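Local coordinates for G-protein interacting protein 1 (Dictyostelium discoideum, PDB 5Z1N) that probably binds heterotrimeric G proteins and, in this C-terminal TNFAIP8-like domain, encloses a phospholipid among its helices, at residues L45-V48 / F49-D53; I122-I125 / R126-A130; K8-E12 / E13-L17. All blocks are in the same frame, centred on the assembly; numbering follows the deposited sequence.

How the contacts relate
All three contacts are local, joining neighbouring turns of one helix or a loop to the turn that follows, and all touch the same phosphatidylethanolamine. Contacts 1 (helix 31-53) and 3 (the loop into helix 12-28) meet through I46 packing on L9 and I10, near the lipid's glycerol; contact 2, on helix 119-132, touches neither and meets one acyl chain near its end. All are partly buried. Contact 2 lies nearest the chain's centre, about 11 Å between centres, against 14 Å for contact 3, whose residues are mostly exposed, and 16 Å for contact 1. Their outer polar groups differ: lysine–tyrosine in contact 1, glutamine–arginine in contact 2, glutamates and arginine in contact 3.

Contact 1: L45-V48 / F49-D53; sequences LIKV and FFYID. With PEF (di-palmitoyl-3-sn-phosphatidylethanolamine), chain B.
F49 N donates to L45 O at 2.9 Å with an almost linear N-H...O angle of 176°, and the same i to i+4 bonding continues from F50 to I46, Y51 to K47 and I52 to V48. The two segments are successive turns at the end of helix 31-53, so residues four apart share a flank. On the lipid side L45 and F49 run alongside each other, with L45 CB 3.9 Å from F49 CE2. In F49, CG is anti to the carbonyl carbon (chi1 -67°), which carries CZ to within 3.6 Å of PEF C1, a glycerol carbon. One turn earlier, L45 CD1 lies 3.7 Å from PEF C11, the carbon after an ester carbonyl. This face of the helix is a wall of the lipid pocket in the all-helical TNFAIP8-like fold, where L45 suits the acyl hydrocarbon and the flat apolar ring of F49 closes on the glycerol carbon. On another flank V48 CG1 meets I52 CD1 at 3.8 Å, and I52 packs on I59 and L62 of helix 59-81. The K47–Y51 pair has different chemistry. Bent at chi2 (88°), the lysine chain passes along the tyrosine's edge, with K47 CG in the ring plane and K47 CE 3.3 Å from Y51 CE2, until K47 NZ donates to Y51 OH at 3.1 Å. A long aliphatic chain ending in a normally charged ammonium group matches the apolar rim and polar tip of tyrosine. F50 CD2 sits over the centre of one Y51 face, and the Y51 ring also stacks with F116. With an alanine in place of Y51, K47 NZ would probably lose this acceptor and F116 its stacking partner, and the lysine chain would be freer to turn.

Contact 2: I122-I125 / R126-A130; sequences IQLI and RNTFA. With PEF (di-palmitoyl-3-sn-phosphatidylethanolamine), chain B.
R126 folds back over Q123, laying one face of its guanidinium above Q123 CA, within an unbroken run of i to i+4 bonds in helix 119-132 of the TNFAIP8-like helical domain. A bend at chi3 (-51°) in the arginine makes this return possible, and R126 NH2 ends 3.5 Å from Q123 CB while R126 NH1 lies 3.8 Å from I122 CG2. The amide of Q123 is turned 67° from the guanidinium plane, so the two polar groups are not stacked; the arginine rests instead on the aliphatic root of the glutamine. Such long polar chains suit this outer face, where R126 also touches E106 of helix 92-113.

T128 turns the other way, into the protein. Its OG1 is anti to the carbonyl carbon (chi1 -59°), and from there it donates to L124 O at 2.8 Å. T128 N grips the same oxygen at 2.9 Å from the opposite face of the carbonyl plane, the hydroxyl lying above that plane. A threonine can therefore be buried here with its hydroxyl satisfied by its own helix, and OG1 has a further, weak bond with N40 ND2 of helix 31-53.

I125 and F129 extend in the same direction, I125 CG2 being 3.8 Å from F129 CD2. I125 O meets the rim of the ring almost in its plane. Phenylalanine is long and apolar enough to reach the lipid from this helix: F129 CZ stops 3.5 Å from PEF C44, the second-last carbon of an acyl chain.

Contact 3: K8-E12 / E13-L17; sequences KLIPE and EGREL. With PEF (di-palmitoyl-3-sn-phosphatidylethanolamine), chain B.
The guanidinium of R15 lies flat against the backbone that enters its own helix: P11 C and E12 N both sit over one face, E12 N 3.4 Å above the plane. I10 O lies 2.7 Å from R15 NH1, which also has a weak hydrogen bond with K7 O. A bend at chi3 (-63°) turns the planar group back over the peptide between P11 and E12. The E12 carboxylate stands apart, its OE2 5.3 Å from R15 NH2, so any attraction between them is probably a loose one.

P11 is the N-cap of helix 12-28, and P11 O accepts R15 N at 3.0 Å to start the helical bonding; E12 O then takes E16 N. Proline suits a loop end because its ring restrains the backbone and it has no N-H to satisfy. The aliphatic parts of I10 and R15 run past one another head to tail. I10 holds CG1 between its backbone N and carbonyl carbon (chi1 66°), which brings I10 CD1 to 3.6 Å from R15 CG.

The inner side of this helix start receives the lipid's ester region. G14 CA comes within 3.3 Å of PEF O4, where any CB would collide with that oxygen, so glycine fits the spot. P11 CG packs 3.6 Å from PEF C3 of the glycerol, and E13 CG lies at the same distance from PEF O5.

Among the neighbouring helices, L17 rests on L154, A157 and L158 of helix 151-158, while I10 packs on L42 and I46 of helix 31-53.

Contact 1: L45-V48 / F49-D53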
loop_
_atom_site.group_PDB
_atom_site.type_symbol
_atom_site.label_atom_id
_atom_site.label_comp_id
_atom_site.label_asym_id
_atom_site.label_seq_id
_atom_site.Cartn_x
_atom_site.Cartn_y
_atom_site.Cartn_z
ATOM N N LEU A 45 -1.664 9.751 -2.356
ATOM C CA LEU A 45 -1.240 9.585 -3.744
ATOM C C LEU A 45 -1.403 10.879 -4.529
ATOM O O LEU A 45 -0.472 11.329 -5.209
ATOM C CB LEU A 45 -2.045 8.472 -4.408
ATOM C CG LEU A 45 -1.704 7.028 -4.064
ATOM C CD1 LEU A 45 -2.834 6.130 -4.542
ATOM C CD2 LEU A 45 -0.372 6.628 -4.690
ATOM N N ILE A 46 -2.593 11.480 -4.458
ATOM C CA ILE A 46 -2.869 12.709 -5.194
ATOM C C ILE A 46 -1.860 13.788 -4.832
ATOM O O ILE A 46 -1.362 14.506 -5.709
ATOM C CB ILE A 46 -4.315 13.177 -4.934
ATOM C CG1 ILE A 46 -5.319 12.233 -5.602
ATOM C CG2 ILE A 46 -4.518 14.609 -5.416
ATOM C CD1 ILE A 46 -4.846 11.662 -6.909
ATOM N N LYS A 47 -1.528 13.915 -3.543
ATOM C CA LYS A 47 -0.567 14.944 -3.143
ATOM C C LYS A 47 0.822 14.657 -3.711
ATOM O O LYS A 47 1.471 15.552 -4.274
ATOM C CB LYS A 47 -0.520 15.059 -1.618
ATOM C CG LYS A 47 0.209 16.301 -1.107
ATOM C CD LYS A 47 -0.723 17.508 -0.988
ATOM C CE LYS A 47 -0.238 18.504 0.074
ATOM N NZ LYS A 47 -0.977 19.802 0.043
ATOM N N VAL A 48 1.297 13.415 -3.576
ATOM C CA VAL A 48 2.621 13.074 -4.100
ATOM C C VAL A 48 2.693 13.360 -5.596
ATOM O O VAL A 48 3.628 14.011 -6.081
ATOM C CB VAL A 48 2.967 11.606 -3.796
ATOM C CG1 VAL A 48 4.292 11.241 -4.452
ATOM C CG2 VAL A 48 3.034 11.375 -2.299
ATOM N N PHE A 49 1.703 12.873 -6.350
ATOM C CA PHE A 49 1.671 13.128 -7.788
ATOM C C PHE A 49 1.620 14.622 -8.080
ATOM O O PHE A 49 2.229 15.095 -9.047
ATOM C CB PHE A 49 0.471 12.422 -8.421
ATOM C CG PHE A 49 0.560 10.921 -8.390
ATOM C CD1 PHE A 49 1.732 10.275 -8.738
ATOM C CD2 PHE A 49 -0.535 10.157 -8.017
ATOM C CE1 PHE A 49 1.815 8.896 -8.711
ATOM C CE2 PHE A 49 -0.458 8.778 -7.988
ATOM C CZ PHE A 49 0.719 8.146 -8.335
ATOM N N PHE A 50 0.898 15.380 -7.252
ATOM C CA PHE A 50 0.772 16.816 -7.468
ATOM C C PHE A 50 2.123 17.505 -7.362
ATOM O O PHE A 50 2.483 18.326 -8.215
ATOM C CB PHE A 50 -0.216 17.416 -6.466
ATOM C CG PHE A 50 -0.333 18.915 -6.547
ATOM C CD1 PHE A 50 -1.204 19.509 -7.446
ATOM C CD2 PHE A 50 0.421 19.730 -5.717
ATOM C CE1 PHE A 50 -1.314 20.886 -7.522
ATOM C CE2 PHE A 50 0.316 21.108 -5.788
ATOM C CZ PHE A 50 -0.553 21.686 -6.688
ATOM N N TYR A 51 2.894 17.186 -6.320
ATOM C CA TYR A 51 4.171 17.870 -6.157
ATOM C C TYR A 51 5.270 17.299 -7.041
ATOM O O TYR A 51 6.272 17.984 -7.278
ATOM C CB TYR A 51 4.597 17.854 -4.694
ATOM C CG TYR A 51 3.722 18.750 -3.863
ATOM C CD1 TYR A 51 3.854 20.133 -3.919
ATOM C CD2 TYR A 51 2.738 18.222 -3.053
ATOM C CE1 TYR A 51 3.037 20.959 -3.172
ATOM C CE2 TYR A 51 1.928 19.036 -2.310
ATOM C CZ TYR A 51 2.073 20.401 -2.365
ATOM O OH TYR A 51 1.245 21.199 -1.607
ATOM N N ILE A 52 5.110 16.073 -7.539
ATOM C CA ILE A 52 5.979 15.610 -8.616
ATOM C C ILE A 52 5.719 16.420 -9.881
ATOM O O ILE A 52 6.651 16.920 -10.521
ATOM C CB ILE A 52 5.784 14.103 -8.861
ATOM C CG1 ILE A 52 6.461 13.287 -7.760
ATOM C CG2 ILE A 52 6.326 13.703 -10.233
ATOM C CD1 ILE A 52 6.038 11.830 -7.744
ATOM N N ASP A 53 4.440 16.585 -10.241
ATOM C CA ASP A 53 4.092 17.284 -11.477
ATOM C C ASP A 53 4.465 18.761 -11.414
ATOM O O ASP A 53 4.938 19.331 -12.404
ATOM C CB ASP A 53 2.599 17.127 -11.767
ATOM C CG ASP A 53 2.196 15.685 -11.983
ATOM O OD1 ASP A 53 3.083 14.853 -12.260
ATOM O OD2 ASP A 53 0.990 15.379 -11.870
HETATM C C2 PEF B . -0.852 5.433 -11.024
HETATM C C1 PEF B . 0.321 6.310 -11.446
HETATM N N PEF B . 4.591 5.098 -15.388
HETATM C C3 PEF B . -1.118 4.330 -12.036
HETATM C C4 PEF B . 3.838 6.420 -13.506
HETATM C C5 PEF B . 4.932 6.225 -14.547
HETATM C C10 PEF B . -1.626 4.755 -8.870
HETATM C C11 PEF B . -1.369 4.382 -7.431
HETATM C C12 PEF B . -2.233 3.209 -6.981
HETATM C C13 PEF B . -1.684 2.702 -5.652
HETATM C C14 PEF B . -2.547 1.627 -5.001
HETATM C C15 PEF B . -1.741 0.953 -3.894
HETATM C C16 PEF B . -2.568 -0.054 -3.110
HETATM C C17 PEF B . -1.682 -0.988 -2.290
HETATM C C18 PEF B . -0.592 -0.233 -1.536
HETATM C C19 PEF B . -0.338 -0.848 -0.164
HETATM C C20 PEF B . -0.119 -2.357 -0.236
HETATM C C21 PEF B . -1.021 -3.076 0.760
HETATM C C22 PEF B . -0.916 -4.590 0.618
HETATM C C23 PEF B . -2.076 -5.289 1.320
HETATM C C24 PEF B . -1.900 -6.801 1.282
HETATM C C25 PEF B . -3.124 -7.512 1.817
HETATM C C30 PEF B . -0.432 2.141 -11.110
HETATM C C31 PEF B . 0.599 1.054 -10.926
HETATM C C32 PEF B . 1.203 1.142 -9.530
HETATM C C33 PEF B . 2.097 2.367 -9.386
HETATM C C34 PEF B . 2.146 2.832 -7.935
HETATM C C35 PEF B . 3.191 3.925 -7.739
HETATM C C36 PEF B . 2.867 4.789 -6.525
HETATM C C37 PEF B . 4.086 5.563 -6.033
HETATM C C38 PEF B . 3.694 6.558 -4.944
HETATM C C39 PEF B . 4.546 6.380 -3.691
HETATM C C40 PEF B . 4.191 7.397 -2.610
HETATM C C41 PEF B . 2.737 7.279 -2.166
HETATM C C42 PEF B . 2.440 5.929 -1.521
HETATM C C43 PEF B . 1.042 5.918 -0.914
HETATM C C44 PEF B . 0.707 4.565 -0.299
HETATM C C45 PEF B . -0.583 4.642 0.490
HETATM O O4 PEF B . -2.747 5.005 -9.275
HETATM O O5 PEF B . -1.541 2.044 -10.610
HETATM O O2 PEF B . -0.506 4.819 -9.791
HETATM O O3 PEF B . -0.112 3.337 -11.868
HETATM O O1P PEF B . 0.718 8.041 -14.747
HETATM O O2P PEF B . 2.097 8.220 -12.514
HETATM O O3P PEF B . 0.420 6.349 -12.863
HETATM O O4P PEF B . 2.556 6.399 -14.131
HETATM P P PEF B . 1.423 7.390 -13.576
#

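Contact 2: I122-I125 / R126-A130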
loop_
_atom_site.group_PDB
_atom_site.type_symbol
_atom_site.label_atom_id
_atom_site.label_comp_id
_atom_site.label_asym_id
_atom_site.label_seq_id
_atom_site.Cartn_x
_atom_site.Cartn_y
_atom_site.Cartn_z
ATOM N N ILE A 122 0.516 14.372 8.233
ATOM C CA ILE A 122 1.660 13.486 8.427
ATOM C C ILE A 122 1.259 12.306 9.307
ATOM O O ILE A 122 1.581 11.143 9.010
ATOM C CB ILE A 122 2.846 14.270 9.020
ATOM C CG1 ILE A 122 3.304 15.366 8.053
ATOM C CG2 ILE A 122 3.995 13.334 9.376
ATOM C CD1 ILE A 122 3.963 14.839 6.782
ATOM N N GLN A 123 0.538 12.584 10.399
ATOM C CA GLN A 123 -0.006 11.506 11.217
ATOM C C GLN A 123 -0.934 10.621 10.397
ATOM O O GLN A 123 -0.992 9.406 10.608
ATOM C CB GLN A 123 -0.748 12.070 12.428
ATOM C CG GLN A 123 -1.343 10.994 13.339
ATOM C CD GLN A 123 -2.223 11.561 14.447
ATOM O OE1 GLN A 123 -3.204 12.262 14.186
ATOM N NE2 GLN A 123 -1.875 11.252 15.691
ATOM N N LEU A 124 -1.674 11.218 9.461
ATOM C CA LEU A 124 -2.502 10.421 8.561
ATOM C C LEU A 124 -1.649 9.454 7.746
ATOM O O LEU A 124 -2.010 8.280 7.587
ATOM C CB LEU A 124 -3.313 11.341 7.647
ATOM C CG LEU A 124 -4.306 10.733 6.654
ATOM C CD1 LEU A 124 -5.515 11.646 6.511
ATOM C CD2 LEU A 124 -3.662 10.489 5.290
ATOM N N ILE A 125 -0.515 9.929 7.222
ATOM C CA ILE A 125 0.406 9.031 6.526
ATOM C C ILE A 125 0.807 7.879 7.435
ATOM O O ILE A 125 0.757 6.703 7.044
ATOM C CB ILE A 125 1.643 9.799 6.031
ATOM C CG1 ILE A 125 1.250 10.864 5.012
ATOM C CG2 ILE A 125 2.657 8.832 5.428
ATOM C CD1 ILE A 125 2.388 11.774 4.650
ATOM N N ARG A 126 1.201 8.203 8.674
ATOM C CA ARG A 126 1.661 7.174 9.604
ATOM C C ARG A 126 0.575 6.139 9.878
ATOM O O ARG A 126 0.836 4.931 9.855
ATOM C CB ARG A 126 2.131 7.814 10.912
ATOM C CG ARG A 126 3.421 8.611 10.786
ATOM C CD ARG A 126 4.062 8.845 12.148
ATOM N NE ARG A 126 3.109 9.401 13.106
ATOM C CZ ARG A 126 2.954 10.700 13.338
ATOM N NH1 ARG A 126 3.694 11.588 12.682
ATOM N NH2 ARG A 126 2.058 11.113 14.227
ATOM N N ASN A 127 -0.650 6.594 10.156
ATOM C CA ASN A 127 -1.731 5.662 10.471
ATOM C C ASN A 127 -2.078 4.795 9.269
ATOM O O ASN A 127 -2.329 3.588 9.412
ATOM C CB ASN A 127 -2.969 6.425 10.940
ATOM C CG ASN A 127 -2.816 6.985 12.338
ATOM O OD1 ASN A 127 -2.014 6.493 13.133
ATOM N ND2 ASN A 127 -3.596 8.013 12.650
ATOM N N THR A 128 -2.097 5.394 8.077
ATOM C CA THR A 128 -2.445 4.646 6.877
ATOM C C THR A 128 -1.420 3.554 6.600
ATOM O O THR A 128 -1.776 2.380 6.436
ATOM C CB THR A 128 -2.565 5.599 5.691
ATOM O OG1 THR A 128 -3.571 6.576 5.980
ATOM C CG2 THR A 128 -2.947 4.844 4.430
ATOM N N PHE A 129 -0.135 3.921 6.564
ATOM C CA PHE A 129 0.903 2.921 6.328
ATOM C C PHE A 129 0.968 1.900 7.452
ATOM O O PHE A 129 1.279 0.728 7.211
ATOM C CB PHE A 129 2.266 3.595 6.170
ATOM C CG PHE A 129 2.604 3.980 4.757
ATOM C CD1 PHE A 129 3.247 3.086 3.918
ATOM C CD2 PHE A 129 2.306 5.243 4.279
ATOM C CE1 PHE A 129 3.569 3.441 2.621
ATOM C CE2 PHE A 129 2.623 5.604 2.983
ATOM C CZ PHE A 129 3.258 4.704 2.154
ATOM N N ALA A 130 0.692 2.322 8.686
ATOM C CA ALA A 130 0.750 1.397 9.809
ATOM C C ALA A 130 -0.345 0.349 9.708
ATOM O O ALA A 130 -0.132 -0.815 10.064
ATOM C CB ALA A 130 0.644 2.157 11.130
HETATM C C2 PEF B . -0.852 5.433 -11.024
HETATM C C1 PEF B . 0.321 6.310 -11.446
HETATM N N PEF B . 4.591 5.098 -15.388
HETATM C C3 PEF B . -1.118 4.330 -12.036
HETATM C C4 PEF B . 3.838 6.420 -13.506
HETATM C C5 PEF B . 4.932 6.225 -14.547
HETATM C C10 PEF B . -1.626 4.755 -8.870
HETATM C C11 PEF B . -1.369 4.382 -7.431
HETATM C C12 PEF B . -2.233 3.209 -6.981
HETATM C C13 PEF B . -1.684 2.702 -5.652
HETATM C C14 PEF B . -2.547 1.627 -5.001
HETATM C C15 PEF B . -1.741 0.953 -3.894
HETATM C C16 PEF B . -2.568 -0.054 -3.110
HETATM C C17 PEF B . -1.682 -0.988 -2.290
HETATM C C18 PEF B . -0.592 -0.233 -1.536
HETATM C C19 PEF B . -0.338 -0.848 -0.164
HETATM C C20 PEF B . -0.119 -2.357 -0.236
HETATM C C21 PEF B . -1.021 -3.076 0.760
HETATM C C22 PEF B . -0.916 -4.590 0.618
HETATM C C23 PEF B . -2.076 -5.289 1.320
HETATM C C24 PEF B . -1.900 -6.801 1.282
HETATM C C25 PEF B . -3.124 -7.512 1.817
HETATM C C30 PEF B . -0.432 2.141 -11.110
HETATM C C31 PEF B . 0.599 1.054 -10.926
HETATM C C32 PEF B . 1.203 1.142 -9.530
HETATM C C33 PEF B . 2.097 2.367 -9.386
HETATM C C34 PEF B . 2.146 2.832 -7.935
HETATM C C35 PEF B . 3.191 3.925 -7.739
HETATM C C36 PEF B . 2.867 4.789 -6.525
HETATM C C37 PEF B . 4.086 5.563 -6.033
HETATM C C38 PEF B . 3.694 6.558 -4.944
HETATM C C39 PEF B . 4.546 6.380 -3.691
HETATM C C40 PEF B . 4.191 7.397 -2.610
HETATM C C41 PEF B . 2.737 7.279 -2.166
HETATM C C42 PEF B . 2.440 5.929 -1.521
HETATM C C43 PEF B . 1.042 5.918 -0.914
HETATM C C44 PEF B . 0.707 4.565 -0.299
HETATM C C45 PEF B . -0.583 4.642 0.490
HETATM O O4 PEF B . -2.747 5.005 -9.275
HETATM O O5 PEF B . -1.541 2.044 -10.610
HETATM O O2 PEF B . -0.506 4.819 -9.791
HETATM O O3 PEF B . -0.112 3.337 -11.868
HETATM O O1P PEF B . 0.718 8.041 -14.747
HETATM O O2P PEF B . 2.097 8.220 -12.514
HETATM O O3P PEF B . 0.420 6.349 -12.863
HETATM O O4P PEF B . 2.556 6.399 -14.131
HETATM P P PEF B . 1.423 7.390 -13.576
#

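Contact 3: K8-E12 / E13-L17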
loop_
_atom_site.group_PDB
_atom_site.type_symbol
_atom_site.label_atom_id
_atom_site.label_comp_id
_atom_site.label_asym_id
_atom_site.label_seq_id
_atom_site.Cartn_x
_atom_site.Cartn_y
_atom_site.Cartn_z
ATOM N N LYS A 8 -10.792 10.678 -10.339
ATOM C CA LYS A 8 -10.493 10.989 -11.732
ATOM C C LYS A 8 -9.070 11.502 -11.928
ATOM O O LYS A 8 -8.656 11.701 -13.074
ATOM C CB LYS A 8 -11.509 11.989 -12.305
ATOM C CG LYS A 8 -11.499 13.383 -11.716
ATOM C CD LYS A 8 -12.900 13.988 -11.768
ATOM C CE LYS A 8 -12.870 15.477 -12.090
ATOM N NZ LYS A 8 -14.226 16.093 -11.989
ATOM N N LEU A 9 -8.306 11.694 -10.853
ATOM C CA LEU A 9 -6.890 12.024 -10.966
ATOM C C LEU A 9 -5.977 10.799 -10.966
ATOM O O LEU A 9 -4.756 10.956 -11.057
ATOM C CB LEU A 9 -6.479 12.970 -9.835
ATOM C CG LEU A 9 -7.015 14.397 -9.957
ATOM C CD1 LEU A 9 -6.602 15.230 -8.755
ATOM C CD2 LEU A 9 -6.525 15.034 -11.247
ATOM N N ILE A 10 -6.518 9.590 -10.851
ATOM C CA ILE A 10 -5.705 8.392 -11.059
ATOM C C ILE A 10 -6.395 7.506 -12.089
ATOM O O ILE A 10 -7.631 7.504 -12.177
ATOM C CB ILE A 10 -5.446 7.633 -9.746
ATOM C CG1 ILE A 10 -6.741 7.058 -9.182
ATOM C CG2 ILE A 10 -4.737 8.524 -8.726
ATOM C CD1 ILE A 10 -6.510 5.875 -8.283
ATOM N N PRO A 11 -5.651 6.748 -12.890
ATOM C CA PRO A 11 -6.267 5.974 -13.971
ATOM C C PRO A 11 -6.935 4.701 -13.461
ATOM O O PRO A 11 -6.837 4.332 -12.289
ATOM C CB PRO A 11 -5.079 5.651 -14.881
ATOM C CG PRO A 11 -3.925 5.592 -13.954
ATOM C CD PRO A 11 -4.180 6.646 -12.909
ATOM N N GLU A 12 -7.616 4.025 -14.392
ATOM C CA GLU A 12 -8.378 2.818 -14.074
ATOM C C GLU A 12 -7.526 1.767 -13.364
ATOM O O GLU A 12 -8.007 1.080 -12.457
ATOM C CB GLU A 12 -8.980 2.243 -15.360
ATOM C CG GLU A 12 -9.513 0.825 -15.241
ATOM C CD GLU A 12 -9.746 0.176 -16.596
ATOM O OE1 GLU A 12 -9.609 -1.062 -16.696
ATOM O OE2 GLU A 12 -10.060 0.903 -17.562
ATOM N N GLU A 13 -6.260 1.629 -13.766
ATOM C CA GLU A 13 -5.372 0.649 -13.142
ATOM C C GLU A 13 -5.234 0.896 -11.641
ATOM O O GLU A 13 -5.413 -0.017 -10.818
ATOM C CB GLU A 13 -4.006 0.697 -13.832
ATOM C CG GLU A 13 -2.908 -0.096 -13.144
ATOM C CD GLU A 13 -2.675 -1.443 -13.791
ATOM O OE1 GLU A 13 -3.517 -1.865 -14.612
ATOM O OE2 GLU A 13 -1.649 -2.080 -13.481
ATOM N N GLY A 14 -4.921 2.138 -11.264
ATOM C CA GLY A 14 -4.795 2.458 -9.852
ATOM C C GLY A 14 -6.103 2.312 -9.100
ATOM O O GLY A 14 -6.128 1.815 -7.971
ATOM N N ARG A 15 -7.208 2.745 -9.714
ATOM C CA ARG A 15 -8.511 2.603 -9.071
ATOM C C ARG A 15 -8.855 1.141 -8.824
ATOM O O ARG A 15 -9.482 0.816 -7.811
ATOM C CB ARG A 15 -9.599 3.270 -9.917
ATOM C CG ARG A 15 -9.385 4.763 -10.143
ATOM C CD ARG A 15 -10.630 5.439 -10.705
ATOM N NE ARG A 15 -10.992 4.917 -12.020
ATOM C CZ ARG A 15 -10.694 5.511 -13.172
ATOM N NH1 ARG A 15 -10.025 6.658 -13.175
ATOM N NH2 ARG A 15 -11.064 4.959 -14.321
ATOM N N GLU A 16 -8.449 0.249 -9.731
ATOM C CA GLU A 16 -8.679 -1.176 -9.518
ATOM C C GLU A 16 -7.821 -1.709 -8.377
ATOM O O GLU A 16 -8.297 -2.504 -7.555
ATOM C CB GLU A 16 -8.403 -1.953 -10.806
ATOM C CG GLU A 16 -9.565 -1.953 -11.779
ATOM C CD GLU A 16 -10.568 -3.049 -11.483
ATOM O OE1 GLU A 16 -11.769 -2.851 -11.766
ATOM O OE2 GLU A 16 -10.155 -4.109 -10.967
ATOM N N LEU A 17 -6.551 -1.287 -8.314
ATOM C CA LEU A 17 -5.708 -1.678 -7.186
ATOM C C LEU A 17 -6.328 -1.243 -5.859
ATOM O O LEU A 17 -6.434 -2.034 -4.907
ATOM C CB LEU A 17 -4.315 -1.074 -7.350
ATOM C CG LEU A 17 -3.349 -1.865 -8.227
ATOM C CD1 LEU A 17 -2.184 -0.994 -8.662
ATOM C CD2 LEU A 17 -2.857 -3.070 -7.459
HETATM C C2 PEF B . -0.852 5.433 -11.024
HETATM C C1 PEF B . 0.321 6.310 -11.446
HETATM N N PEF B . 4.591 5.098 -15.388
HETATM C C3 PEF B . -1.118 4.330 -12.036
HETATM C C4 PEF B . 3.838 6.420 -13.506
HETATM C C5 PEF B . 4.932 6.225 -14.547
HETATM C C10 PEF B . -1.626 4.755 -8.870
HETATM C C11 PEF B . -1.369 4.382 -7.431
HETATM C C12 PEF B . -2.233 3.209 -6.981
HETATM C C13 PEF B . -1.684 2.702 -5.652
HETATM C C14 PEF B . -2.547 1.627 -5.001
HETATM C C15 PEF B . -1.741 0.953 -3.894
HETATM C C16 PEF B . -2.568 -0.054 -3.110
HETATM C C17 PEF B . -1.682 -0.988 -2.290
HETATM C C18 PEF B . -0.592 -0.233 -1.536
HETATM C C19 PEF B . -0.338 -0.848 -0.164
HETATM C C20 PEF B . -0.119 -2.357 -0.236
HETATM C C21 PEF B . -1.021 -3.076 0.760
HETATM C C22 PEF B . -0.916 -4.590 0.618
HETATM C C23 PEF B . -2.076 -5.289 1.320
HETATM C C24 PEF B . -1.900 -6.801 1.282
HETATM C C25 PEF B . -3.124 -7.512 1.817
HETATM C C30 PEF B . -0.432 2.141 -11.110
HETATM C C31 PEF B . 0.599 1.054 -10.926
HETATM C C32 PEF B . 1.203 1.142 -9.530
HETATM C C33 PEF B . 2.097 2.367 -9.386
HETATM C C34 PEF B . 2.146 2.832 -7.935
HETATM C C35 PEF B . 3.191 3.925 -7.739
HETATM C C36 PEF B . 2.867 4.789 -6.525
HETATM C C37 PEF B . 4.086 5.563 -6.033
HETATM C C38 PEF B . 3.694 6.558 -4.944
HETATM C C39 PEF B . 4.546 6.380 -3.691
HETATM C C40 PEF B . 4.191 7.397 -2.610
HETATM C C41 PEF B . 2.737 7.279 -2.166
HETATM C C42 PEF B . 2.440 5.929 -1.521
HETATM C C43 PEF B . 1.042 5.918 -0.914
HETATM C C44 PEF B . 0.707 4.565 -0.299
HETATM C C45 PEF B . -0.583 4.642 0.490
HETATM O O4 PEF B . -2.747 5.005 -9.275
HETATM O O5 PEF B . -1.541 2.044 -10.610
HETATM O O2 PEF B . -0.506 4.819 -9.791
HETATM O O3 PEF B . -0.112 3.337 -11.868
HETATM O O1P PEF B . 0.718 8.041 -14.747
HETATM O O2P PEF B . 2.097 8.220 -12.514
HETATM O O3P PEF B . 0.420 6.349 -12.863
HETATM O O4P PEF B . 2.556 6.399 -14.131
HETATM P P PEF B . 1.423 7.390 -13.576
#